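Local coordinates for protein SYE1 (PDB 4AWT) that binds FMN and is probably an Old Yellow Enzyme-type oxidoreductase, reducing activated C=C bonds with electrons from NADH or NADPH, at residues A[187-192]-A[233-238]; A[182-187]-A[268-273]; A[9-14]-A[293-298]; A[309-312]-A[318-321]. The protein carries 1 engineered substitution. All coordinates share one frame; numbering follows the deposited sequence. Where two conformers were deposited one is given.

Interaction 1 (A[187-192]-A[233-238]); sequences LINQFI and RLAPLT. With FMN (flavin mononucleotide), chain B.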
# COMPACT_ATOMS: atom_id res chain seq x y z
N LEU A 187 8.08 7.14 -2.32
CA LEU A 187 8.91 7.67 -3.39
C LEU A 187 8.11 8.25 -4.53
O LEU A 187 8.37 9.37 -4.98
CB LEU A 187 9.84 6.58 -3.94
CG LEU A 187 10.77 7.09 -5.04
CD1 LEU A 187 11.73 8.16 -4.57
CD2 LEU A 187 11.52 5.91 -5.66
N ILE A 188 7.17 7.48 -5.08
CA ILE A 188 6.45 8.00 -6.24
C ILE A 188 5.68 9.26 -5.86
O ILE A 188 5.60 10.22 -6.63
CB ILE A 188 5.59 6.92 -6.90
CG1 ILE A 188 6.50 5.76 -7.37
CG2 ILE A 188 4.78 7.49 -8.05
CD1 ILE A 188 5.77 4.60 -7.86
N ASN A 189 5.10 9.26 -4.65
CA ASN A 189 4.38 10.42 -4.17
C ASN A 189 5.28 11.63 -4.03
O ASN A 189 4.79 12.77 -4.18
CB ASN A 189 3.68 9.99 -2.88
CG ASN A 189 2.56 10.85 -2.35
OD1 ASN A 189 1.87 10.39 -1.43
ND2 ASN A 189 2.32 12.01 -2.92
N GLN A 190 6.57 11.44 -3.75
CA GLN A 190 7.54 12.51 -3.68
C GLN A 190 7.81 13.15 -5.07
O GLN A 190 8.30 14.27 -5.09
CB GLN A 190 8.86 12.00 -3.09
CG GLN A 190 8.73 11.63 -1.62
CD GLN A 190 9.70 10.59 -1.15
OE1 GLN A 190 10.88 10.54 -1.57
NE2 GLN A 190 9.27 9.70 -0.28
N PHE A 191 7.49 12.46 -6.14
CA PHE A 191 7.48 13.04 -7.47
C PHE A 191 6.15 13.71 -7.81
O PHE A 191 6.13 14.77 -8.43
CB PHE A 191 7.80 12.01 -8.57
CG PHE A 191 9.25 11.61 -8.67
CD1 PHE A 191 9.82 10.71 -7.77
CD2 PHE A 191 10.06 12.16 -9.64
CE1 PHE A 191 11.13 10.34 -7.88
CE2 PHE A 191 11.38 11.80 -9.75
CZ PHE A 191 11.91 10.89 -8.87
N ILE A 192 5.04 13.08 -7.44
CA ILE A 192 3.72 13.59 -7.84
C ILE A 192 3.43 14.95 -7.24
O ILE A 192 2.91 15.84 -7.92
CB ILE A 192 2.61 12.59 -7.43
CG1 ILE A 192 2.73 11.28 -8.16
CG2 ILE A 192 1.23 13.22 -7.65
CD1 ILE A 192 1.82 10.17 -7.65
N ARG A 233 -2.07 2.57 -5.57
CA ARG A 233 -2.56 3.32 -4.43
C ARG A 233 -2.06 4.76 -4.50
O ARG A 233 -0.88 5.01 -4.70
CB ARG A 233 -2.11 2.67 -3.12
CG ARG A 233 -3.03 3.07 -1.97
CD ARG A 233 -2.77 2.32 -0.68
NE ARG A 233 -3.96 2.36 0.15
CZ ARG A 233 -4.03 2.19 1.46
NH1 ARG A 233 -2.98 2.16 2.22
NH2 ARG A 233 -5.24 2.11 2.03
N LEU A 234 -3.01 5.70 -4.30
CA LEU A 234 -2.76 7.14 -4.28
C LEU A 234 -3.32 7.75 -3.00
O LEU A 234 -4.28 7.23 -2.42
CB LEU A 234 -3.39 7.86 -5.48
CG LEU A 234 -2.88 7.43 -6.85
CD1 LEU A 234 -3.66 8.19 -7.92
CD2 LEU A 234 -1.38 7.66 -7.03
N ALA A 235 -2.75 8.88 -2.60
CA ALA A 235 -3.20 9.66 -1.45
C ALA A 235 -3.31 11.11 -1.84
O ALA A 235 -2.39 11.91 -1.64
CB ALA A 235 -2.26 9.50 -0.30
N PRO A 236 -4.44 11.52 -2.44
CA PRO A 236 -4.52 12.89 -2.96
C PRO A 236 -4.40 13.97 -1.91
O PRO A 236 -3.83 15.04 -2.22
CB PRO A 236 -5.90 12.92 -3.63
CG PRO A 236 -6.18 11.49 -4.01
CD PRO A 236 -5.59 10.69 -2.84
N LEU A 237 -4.98 13.77 -0.72
CA LEU A 237 -5.19 14.86 0.18
C LEU A 237 -4.48 14.72 1.53
O LEU A 237 -4.29 15.73 2.23
CB LEU A 237 -6.67 15.10 0.45
CG LEU A 237 -7.48 15.49 -0.78
CD1 LEU A 237 -8.94 15.64 -0.36
CD2 LEU A 237 -7.00 16.77 -1.42
N THR A 238 -4.10 13.53 1.94
CA THR A 238 -3.32 13.39 3.16
C THR A 238 -1.89 13.88 2.90
O THR A 238 -1.41 13.89 1.78
CB THR A 238 -3.33 11.96 3.69
OG1 THR A 238 -2.83 11.12 2.64
CG2 THR A 238 -4.72 11.51 4.11
N1 FMN B . -0.70 1.68 4.03
C2 FMN B . -0.00 1.24 2.99
O2 FMN B . -0.27 1.59 1.81
N3 FMN B . 1.06 0.37 3.18
C4 FMN B . 1.44 -0.09 4.43
O4 FMN B . 2.34 -0.96 4.51
C4A FMN B . 0.76 0.47 5.52
N5 FMN B . 1.14 0.14 6.82
C5A FMN B . 0.19 0.37 7.85
C6 FMN B . 0.39 -0.16 9.10
C7 FMN B . -0.55 0.02 10.14
C7M FMN B . -0.32 -0.71 11.45
C8 FMN B . -1.65 0.79 9.90
C8M FMN B . -2.71 1.01 10.95
C9 FMN B . -1.85 1.36 8.63
C9A FMN B . -0.95 1.15 7.58
N10 FMN B . -1.18 1.66 6.29
C10 FMN B . -0.36 1.27 5.25
C1' FMN B . -2.41 2.42 6.03
C2' FMN B . -3.67 1.53 5.92
O2' FMN B . -3.63 0.75 4.74
C3' FMN B . -4.95 2.34 5.86
O3' FMN B . -5.04 3.10 4.67
C4' FMN B . -5.19 3.26 7.07
O4' FMN B . -4.91 2.61 8.30
C5' FMN B . -6.57 3.89 7.05
O5' FMN B . -7.60 2.90 7.14
P FMN B . -8.30 2.60 8.57
O1P FMN B . -7.24 1.98 9.44
O2P FMN B . -8.78 3.93 9.12
O3P FMN B . -9.41 1.65 8.22
O HOH W 1 0.18 12.06 -0.32
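Ile-192 and Leu-234 each turn a methyl end to the other through the first torsion. CG1 of Ile-192 (chi1 -64°) and CG of Leu-234 (chi1 -62°) each lie opposite their own carbonyl carbon. The two side chains then cross at about a right angle. Their ends touch, Ile-192 CD1 to Leu-234 CD2 at 4.1 Å. One turn earlier on the helix, the amide oxygen of Asn-189 lies beside Ala-235, with Asn-189 OD1 4.4 Å from Ala-235 CB. A water bridges the two segments, donating to Asn-189 OD1 at 2.6 Å and to Ala-235 O at 2.9 Å. With further acceptors nearby, its two protons may be shared among them. Asn-189 OD1 also accepts from Gly-185 N, which fixes the amide. On the barrel side, the extended Arg-233 reaches the flavin. Arg-233 NH1 gives bonds to FMN O2 (2.8 Å) and FMN O2' (3.0 Å), and Arg-233 NH2 one to FMN O3' (2.8 Å). FMN N1 lies in the guanidinium plane at its edge. The positive charge there would probably stabilise negative charge on N1 and O2 of the reduced flavin. Helix 187-192 thus packs against the end of barrel strand 230-234. Tyr-252 of helix 248-261 covers Asn-189 and Ile-192, and strand 266-270 flanks Leu-234.

Interaction 2 (A[182-187]-A[268-273]); sequences AANGYL and HIAEVD. With BOG (octyl beta-D-glucopyranoside), chain D; FMN (flavin mononucleotide), chain B.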
# COMPACT_ATOMS: atom_id res chain seq x y z
N ALA A 182 1.95 4.24 -4.43
CA ALA A 182 2.25 5.56 -4.90
C ALA A 182 1.62 6.62 -4.00
O ALA A 182 1.40 7.76 -4.42
CB ALA A 182 1.83 5.73 -6.36
N ALA A 183 1.44 6.26 -2.74
CA ALA A 183 0.69 7.02 -1.75
C ALA A 183 1.58 7.32 -0.54
O ALA A 183 2.76 7.02 -0.50
CB ALA A 183 -0.59 6.26 -1.40
N ASN A 184 0.93 7.93 0.46
CA ASN A 184 1.35 8.18 1.81
C ASN A 184 2.80 8.68 1.89
O ASN A 184 3.53 8.35 2.83
CB ASN A 184 1.10 6.97 2.69
CG ASN A 184 -0.38 6.68 2.75
OD1 ASN A 184 -1.20 7.45 2.29
ND2 ASN A 184 -0.73 5.55 3.31
N GLY A 185 3.17 9.56 0.97
CA GLY A 185 4.41 10.28 1.08
C GLY A 185 5.64 9.51 0.64
O GLY A 185 6.76 10.02 0.85
N TYR A 186 5.48 8.34 0.03
CA TYR A 186 6.62 7.51 -0.36
C TYR A 186 7.16 7.94 -1.72
O TYR A 186 6.87 9.02 -2.20
CB TYR A 186 6.26 6.04 -0.16
CG TYR A 186 5.98 5.76 1.30
CD1 TYR A 186 6.96 5.92 2.27
CD2 TYR A 186 4.72 5.35 1.72
CE1 TYR A 186 6.73 5.68 3.60
CE2 TYR A 186 4.47 5.09 3.04
CZ TYR A 186 5.45 5.26 4.00
OH TYR A 186 5.14 5.01 5.30
N LEU A 187 8.08 7.14 -2.32
CA LEU A 187 8.91 7.67 -3.39
C LEU A 187 8.11 8.25 -4.53
O LEU A 187 8.37 9.37 -4.98
CB LEU A 187 9.84 6.58 -3.94
CG LEU A 187 10.77 7.09 -5.04
CD1 LEU A 187 11.73 8.16 -4.57
CD2 LEU A 187 11.52 5.91 -5.66
N HIS A 268 -6.75 2.53 -5.76
CA HIS A 268 -6.98 2.48 -4.32
C HIS A 268 -6.62 3.84 -3.73
O HIS A 268 -5.48 4.28 -3.86
CB HIS A 268 -6.15 1.34 -3.76
CG HIS A 268 -6.31 1.04 -2.30
ND1 HIS A 268 -5.65 -0.02 -1.73
CD2 HIS A 268 -7.06 1.57 -1.30
CE1 HIS A 268 -6.03 -0.09 -0.47
NE2 HIS A 268 -6.87 0.86 -0.13
N ILE A 269 -7.60 4.49 -3.13
CA ILE A 269 -7.43 5.80 -2.53
C ILE A 269 -7.27 5.63 -1.02
O ILE A 269 -8.20 5.12 -0.35
CB ILE A 269 -8.59 6.74 -2.86
CG1 ILE A 269 -8.79 6.87 -4.36
CG2 ILE A 269 -8.41 8.07 -2.17
CD1 ILE A 269 -7.63 7.43 -5.13
N ALA A 270 -6.14 6.07 -0.49
CA ALA A 270 -5.89 6.09 0.94
C ALA A 270 -6.40 7.44 1.46
O ALA A 270 -5.76 8.49 1.31
CB ALA A 270 -4.41 5.93 1.22
N GLU A 271 -7.63 7.42 1.96
CA GLU A 271 -8.37 8.60 2.33
C GLU A 271 -8.01 9.19 3.68
O GLU A 271 -8.25 10.37 3.94
CB GLU A 271 -9.88 8.24 2.24
CG GLU A 271 -10.86 9.34 2.45
CD GLU A 271 -12.28 8.93 2.16
OE1 GLU A 271 -12.48 7.77 1.69
OE2 GLU A 271 -13.18 9.75 2.40
N VAL A 272 -7.48 8.35 4.56
CA VAL A 272 -7.00 8.73 5.89
C VAL A 272 -5.66 8.08 6.09
O VAL A 272 -5.48 6.92 5.67
CB VAL A 272 -7.97 8.25 6.99
CG1 VAL A 272 -7.42 8.54 8.38
CG2 VAL A 272 -9.36 8.85 6.81
N ASP A 273 -4.73 8.78 6.73
CA ASP A 273 -3.52 8.12 7.18
C ASP A 273 -3.34 8.50 8.64
O ASP A 273 -3.18 9.65 9.02
CB ASP A 273 -2.32 8.51 6.33
CG ASP A 273 -1.19 7.53 6.38
OD1 ASP A 273 -1.43 6.32 6.41
OD2 ASP A 273 -0.01 8.01 6.32
C1 BOG D . 3.76 3.93 9.80
O1 BOG D . 3.48 3.99 11.17
C2 BOG D . 3.82 2.52 9.30
O2 BOG D . 4.89 1.81 9.87
C3 BOG D . 4.01 2.45 7.77
O3 BOG D . 3.83 1.14 7.31
C4 BOG D . 2.91 3.30 7.12
O4 BOG D . 3.11 3.31 5.75
C5 BOG D . 2.85 4.71 7.69
O5 BOG D . 2.65 4.57 9.09
C6 BOG D . 1.73 5.52 7.09
O6 BOG D . 1.86 6.82 7.64
C1' BOG D . 3.94 5.15 11.82
C2' BOG D . 3.80 5.15 13.34
C3' BOG D . 2.46 4.71 13.83
C4' BOG D . 2.01 4.99 15.26
C5' BOG D . 1.73 3.65 15.94
C6' BOG D . 2.77 3.36 17.02
C7' BOG D . 2.49 1.99 17.67
C8' BOG D . 3.16 2.03 19.03
N1 FMN B . -0.70 1.68 4.03
C2 FMN B . -0.00 1.24 2.99
O2 FMN B . -0.27 1.59 1.81
N3 FMN B . 1.06 0.37 3.18
C4 FMN B . 1.44 -0.09 4.43
O4 FMN B . 2.34 -0.96 4.51
C4A FMN B . 0.76 0.47 5.52
N5 FMN B . 1.14 0.14 6.82
C5A FMN B . 0.19 0.37 7.85
C6 FMN B . 0.39 -0.16 9.10
C7 FMN B . -0.55 0.02 10.14
C7M FMN B . -0.32 -0.71 11.45
C8 FMN B . -1.65 0.79 9.90
C8M FMN B . -2.71 1.01 10.95
C9 FMN B . -1.85 1.36 8.63
C9A FMN B . -0.95 1.15 7.58
N10 FMN B . -1.18 1.66 6.29
C10 FMN B . -0.36 1.27 5.25
C1' FMN B . -2.41 2.42 6.03
C2' FMN B . -3.67 1.53 5.92
O2' FMN B . -3.63 0.75 4.74
C3' FMN B . -4.95 2.34 5.86
O3' FMN B . -5.04 3.10 4.67
C4' FMN B . -5.19 3.26 7.07
O4' FMN B . -4.91 2.61 8.30
C5' FMN B . -6.57 3.89 7.05
O5' FMN B . -7.60 2.90 7.14
P FMN B . -8.30 2.60 8.57
O1P FMN B . -7.24 1.98 9.44
O2P FMN B . -8.78 3.93 9.12
O3P FMN B . -9.41 1.65 8.22
O HOH W 2 -3.40 5.35 4.78
O HOH W 3 -3.52 8.60 3.09
O HOH W 4 0.59 4.59 6.15
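Asn-184 and Asp-273 belong to two loops that leave the C-terminal ends of the barrel strands, where a TIM barrel keeps its active site and here holds FMN. Asn-184 sits in a type I' turn from Ala-183 to Tyr-186. Its CG lies opposite the carbonyl carbon (chi1 -63°), which carries the amide across to the other loop. Asn-184 OD1 rests 3.7 Å from Ala-270 CB. Asp-273 was modelled in two conformers; its carboxylate contacts here hold for one. That carboxylate stacks on the amide, the planes 25° apart. Asn-184 ND2 is then 3.3 Å from Asp-273 OD1, but the angle is too poor for a hydrogen bond. Waters make the link instead. One accepts from Asn-184 ND2 (3.1 Å), donates to Val-272 O and Asp-273 OD1, and is bonded to FMN O3'. Another donates to Asn-184 OD1 (2.7 Å) and Ala-270 O (2.9 Å). A leucine in place of Asn-184 would probably leave both waters short of a partner and break this bridge between the loops. The sugar of a bound octyl glucoside also bridges the two loops: BOG O6 donates to Asp-273 OD2 at 2.6 Å, and Tyr-186 OH pairs with BOG O4 at 2.7 Å. The loop 182-187 joins strand 177-181 to helix 187-192. Strand 230-234 lies between strands 177-181 and 266-270, and its Arg-233 touches both Ala-183 and Ala-270.

Interaction 3 (A[9-14]-A[293-298]); sequences ITLGAL and QGVLIY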
# COMPACT_ATOMS: atom_id res chain seq x y z
N ILE A 9 -17.62 -9.19 -6.68
CA ILE A 9 -17.14 -8.26 -7.69
C ILE A 9 -16.05 -8.95 -8.51
O ILE A 9 -15.24 -9.70 -7.98
CB ILE A 9 -16.60 -6.96 -7.04
CG1 ILE A 9 -16.29 -5.94 -8.12
CG2 ILE A 9 -15.46 -7.20 -6.09
CD1 ILE A 9 -15.99 -4.54 -7.52
N THR A 10 -16.02 -8.63 -9.80
CA THR A 10 -14.95 -9.09 -10.67
C THR A 10 -13.73 -8.16 -10.56
O THR A 10 -13.90 -6.93 -10.62
CB THR A 10 -15.43 -9.12 -12.12
OG1 THR A 10 -16.49 -10.09 -12.18
CG2 THR A 10 -14.30 -9.52 -13.06
N LEU A 11 -12.57 -8.72 -10.43
CA LEU A 11 -11.31 -7.96 -10.42
C LEU A 11 -10.40 -8.60 -11.47
O LEU A 11 -9.70 -9.57 -11.19
CB LEU A 11 -10.67 -7.96 -9.06
CG LEU A 11 -9.47 -7.03 -8.94
CD1 LEU A 11 -9.90 -5.58 -8.95
CD2 LEU A 11 -8.67 -7.34 -7.69
N GLY A 12 -10.45 -8.08 -12.68
CA GLY A 12 -9.67 -8.69 -13.74
C GLY A 12 -10.17 -10.08 -14.07
O GLY A 12 -11.35 -10.25 -14.39
N ALA A 13 -9.31 -11.07 -13.97
CA ALA A 13 -9.65 -12.46 -14.15
C ALA A 13 -10.22 -13.10 -12.91
O ALA A 13 -10.59 -14.26 -12.97
CB ALA A 13 -8.41 -13.26 -14.61
N LEU A 14 -10.30 -12.44 -11.79
CA LEU A 14 -10.75 -12.95 -10.51
C LEU A 14 -12.19 -12.64 -10.24
O LEU A 14 -12.64 -11.56 -10.67
CB LEU A 14 -9.92 -12.33 -9.38
CG LEU A 14 -8.40 -12.47 -9.54
CD1 LEU A 14 -7.75 -11.54 -8.50
CD2 LEU A 14 -7.90 -13.89 -9.43
N GLN A 293 -12.11 4.33 -14.57
CA GLN A 293 -13.33 3.53 -14.72
C GLN A 293 -13.16 2.05 -14.47
O GLN A 293 -14.02 1.25 -14.80
CB GLN A 293 -13.90 3.82 -16.09
CG GLN A 293 -14.00 5.34 -16.30
CD GLN A 293 -15.02 5.78 -17.31
OE1 GLN A 293 -15.40 6.97 -17.31
NE2 GLN A 293 -15.45 4.85 -18.18
N GLY A 294 -12.12 1.69 -13.73
CA GLY A 294 -11.94 0.35 -13.20
C GLY A 294 -12.50 0.21 -11.80
O GLY A 294 -13.42 0.94 -11.39
N VAL A 295 -11.97 -0.72 -11.04
CA VAL A 295 -12.44 -0.93 -9.66
C VAL A 295 -11.82 0.12 -8.77
O VAL A 295 -10.61 0.29 -8.73
CB VAL A 295 -12.09 -2.36 -9.20
CG1 VAL A 295 -12.34 -2.52 -7.71
CG2 VAL A 295 -12.88 -3.37 -10.01
N LEU A 296 -12.69 0.84 -8.03
CA LEU A 296 -12.23 1.92 -7.16
C LEU A 296 -12.39 1.48 -5.72
O LEU A 296 -13.47 1.09 -5.27
CB LEU A 296 -13.05 3.13 -7.62
CG LEU A 296 -12.70 4.47 -7.03
CD1 LEU A 296 -11.22 4.80 -7.18
CD2 LEU A 296 -13.53 5.58 -7.68
N ILE A 297 -11.28 1.53 -4.98
CA ILE A 297 -11.19 1.11 -3.60
C ILE A 297 -10.88 2.33 -2.75
O ILE A 297 -9.98 3.09 -3.11
CB ILE A 297 -10.10 0.05 -3.39
CG1 ILE A 297 -10.19 -1.07 -4.41
CG2 ILE A 297 -10.11 -0.44 -1.96
CD1 ILE A 297 -9.16 -2.16 -4.28
N TYR A 298 -11.58 2.53 -1.63
CA TYR A 298 -11.23 3.55 -0.65
C TYR A 298 -10.96 2.87 0.68
O TYR A 298 -11.65 1.93 1.04
CB TYR A 298 -12.34 4.58 -0.46
CG TYR A 298 -12.45 5.60 -1.56
CD1 TYR A 298 -13.02 5.31 -2.78
CD2 TYR A 298 -11.98 6.87 -1.37
CE1 TYR A 298 -13.14 6.25 -3.76
CE2 TYR A 298 -12.06 7.84 -2.37
CZ TYR A 298 -12.66 7.52 -3.58
OH TYR A 298 -12.76 8.50 -4.50
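Val-295 presses its two methyl branches between Ile-9 and Leu-11, and its conformation sets the fit. CG1 of Val-295 lies opposite the backbone N (chi1 170°), and CG2 opposite the carbonyl carbon. Both branches take part. Val-295 CG1 is 4.1 Å from Leu-11 CD1 and 4.2 Å from Ile-9 CD1. Val-295 CG2 is 4.2 Å from Ile-9 CD1 and 3.9 Å from Leu-11 CD1. Val-295 CG2 also comes within 3.8 Å of Thr-10 O, so it covers the backbone between the two side chains. Ile-9 is extended, with CG1 anti to the backbone N and CD1 at its far end. This puts CG2 of Ile-9 in the crowded position between N and the carbonyl carbon, but it brings CD1 tip to tip with the valine. Leu-11 passes Val-295 at about a right angle, and Leu-11 CD1 also reaches Val-295 CB at 3.9 Å. An alanine at Val-295 is likely to open a gap between Ile-9 and Leu-11, since both branches that fill it would be gone. No hydrogen bond crosses the contact; the side chains that meet are all apolar. The strand 9-11 belongs to a beta hairpin closed by a type II' turn from Leu-11 to Leu-14, with Leu-14 N bonded to Leu-11 O at 3.0 Å. It runs across strand 295-298 at 104°, not alongside it. The hairpin so packs over the N-terminal end of the barrel, away from the flavin. Met-318 of strand 318-320 also touches Ile-9 and Val-295, while Tyr-266 of strand 266-270 touches Leu-11.

Interaction 4 (A[309-312]-A[318-321]); sequences QAIN and MIGF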
# COMPACT_ATOMS: atom_id res chain seq x y z
N GLN A 309 -22.69 3.07 2.30
CA GLN A 309 -23.14 4.32 1.68
C GLN A 309 -22.24 4.71 0.52
O GLN A 309 -22.72 5.18 -0.50
CB GLN A 309 -23.21 5.41 2.72
CG GLN A 309 -23.98 6.63 2.20
CD GLN A 309 -25.47 6.18 2.06
OE1 GLN A 309 -26.08 5.58 2.99
NE2 GLN A 309 -26.09 6.37 0.90
N ALA A 310 -20.93 4.57 0.66
CA ALA A 310 -20.01 4.95 -0.39
C ALA A 310 -20.25 4.11 -1.64
O ALA A 310 -20.17 4.61 -2.77
CB ALA A 310 -18.58 4.82 0.03
N ILE A 311 -20.52 2.81 -1.46
CA ILE A 311 -20.80 1.96 -2.60
C ILE A 311 -22.14 2.34 -3.20
O ILE A 311 -22.27 2.48 -4.43
CB ILE A 311 -20.75 0.46 -2.18
CG1 ILE A 311 -19.34 0.09 -1.71
CG2 ILE A 311 -21.20 -0.41 -3.32
CD1 ILE A 311 -19.26 -1.25 -1.03
N ASN A 312 -23.18 2.51 -2.38
CA ASN A 312 -24.50 2.79 -2.94
C ASN A 312 -24.59 4.17 -3.55
O ASN A 312 -25.44 4.36 -4.43
CB ASN A 312 -25.56 2.59 -1.85
CG ASN A 312 -25.71 1.11 -1.54
OD1 ASN A 312 -25.39 0.27 -2.37
ND2 ASN A 312 -26.19 0.80 -0.37
N MET A 318 -15.19 -1.01 -3.73
CA MET A 318 -14.71 -1.79 -2.62
C MET A 318 -14.23 -0.85 -1.53
O MET A 318 -13.81 0.27 -1.82
CB MET A 318 -13.61 -2.74 -3.00
CG MET A 318 -13.91 -3.69 -4.14
SD MET A 318 -12.61 -4.87 -4.49
CE MET A 318 -12.91 -6.06 -3.19
N ILE A 319 -14.23 -1.34 -0.29
CA ILE A 319 -13.83 -0.55 0.85
C ILE A 319 -12.83 -1.36 1.68
O ILE A 319 -13.10 -2.50 2.03
CB ILE A 319 -15.03 -0.11 1.70
CG1 ILE A 319 -15.99 0.76 0.89
CG2 ILE A 319 -14.57 0.58 2.98
CD1 ILE A 319 -15.46 2.14 0.55
N GLY A 320 -11.70 -0.72 2.00
CA GLY A 320 -10.75 -1.31 2.88
C GLY A 320 -10.95 -0.84 4.31
O GLY A 320 -11.31 0.30 4.57
N PHE A 321 -10.66 -1.76 5.24
CA PHE A 321 -10.72 -1.53 6.68
C PHE A 321 -9.37 -1.92 7.24
O PHE A 321 -9.02 -3.11 7.18
CB PHE A 321 -11.81 -2.36 7.35
CG PHE A 321 -13.19 -2.12 6.78
CD1 PHE A 321 -13.61 -2.76 5.64
CD2 PHE A 321 -14.07 -1.26 7.40
CE1 PHE A 321 -14.86 -2.56 5.11
CE2 PHE A 321 -15.34 -1.07 6.87
CZ PHE A 321 -15.73 -1.75 5.75
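Ile-319, which meets Ala-310 and Ile-311 across this contact, sits on a strand held by hydrogen bonds on both sides. Gly-320 N makes a probable hydrogen bond to Tyr-298 O of strand 295-299. The backbone of Ile-319 itself is bonded to Arg-19 and Val-21, on the side of strand 20-22. With the strand fixed, its side chain points at helix 309-312. CG1 of Ile-319 lies opposite the carbonyl carbon (chi1 -61°), and the second torsion then bends CD1 aside (chi2 -70°). The bend puts Ile-319 CD1 4.1 Å from Ala-310 CB. It leaves Ile-319 CG1 facing Ile-311 CG1 at 4.3 Å. The short alanine probably lets the helix come close to the strand, and the neighbouring Ile-311 packs against the CG1 methylene of Ile-319. This is the last beta-alpha-beta crossover of the barrel: strand 295-299, helix 304-312, strand 318-320. Tyr-298 touches Ile-319 within the sheet, and the following Phe-321 touches FMN. No polar bond joins the two segments directly. The fit of helix to strand therefore rests on side-chain shape, while the strand's place in the barrel is set by its backbone bonds to both neighbours.

How the interactions relate
All four contacts reach the same closed eight-stranded parallel barrel, but at different places. Interactions 1 and 2 are buried near the flavin; they share Leu-187 and use the adjacent strands 230-234 and 266-270. Their chemistry is mixed: ordered waters, an arginine and amide groups, and both touch FMN. Interactions 3 and 4 use the adjacent strands 295-299 and 318-320 and rest on apolar side chains, without hydrogen bonds across. Interaction 4 is buried between helix and strand, whereas interaction 3 is only partly buried, where the N-terminal hairpin meets the barrel. Strand pairing ties interaction 2 to interaction 3, and interaction 3 to interaction 4. Centres of interactions 1 and 2 lie about 6 Å apart, those of 1 and 3 about 21 Å.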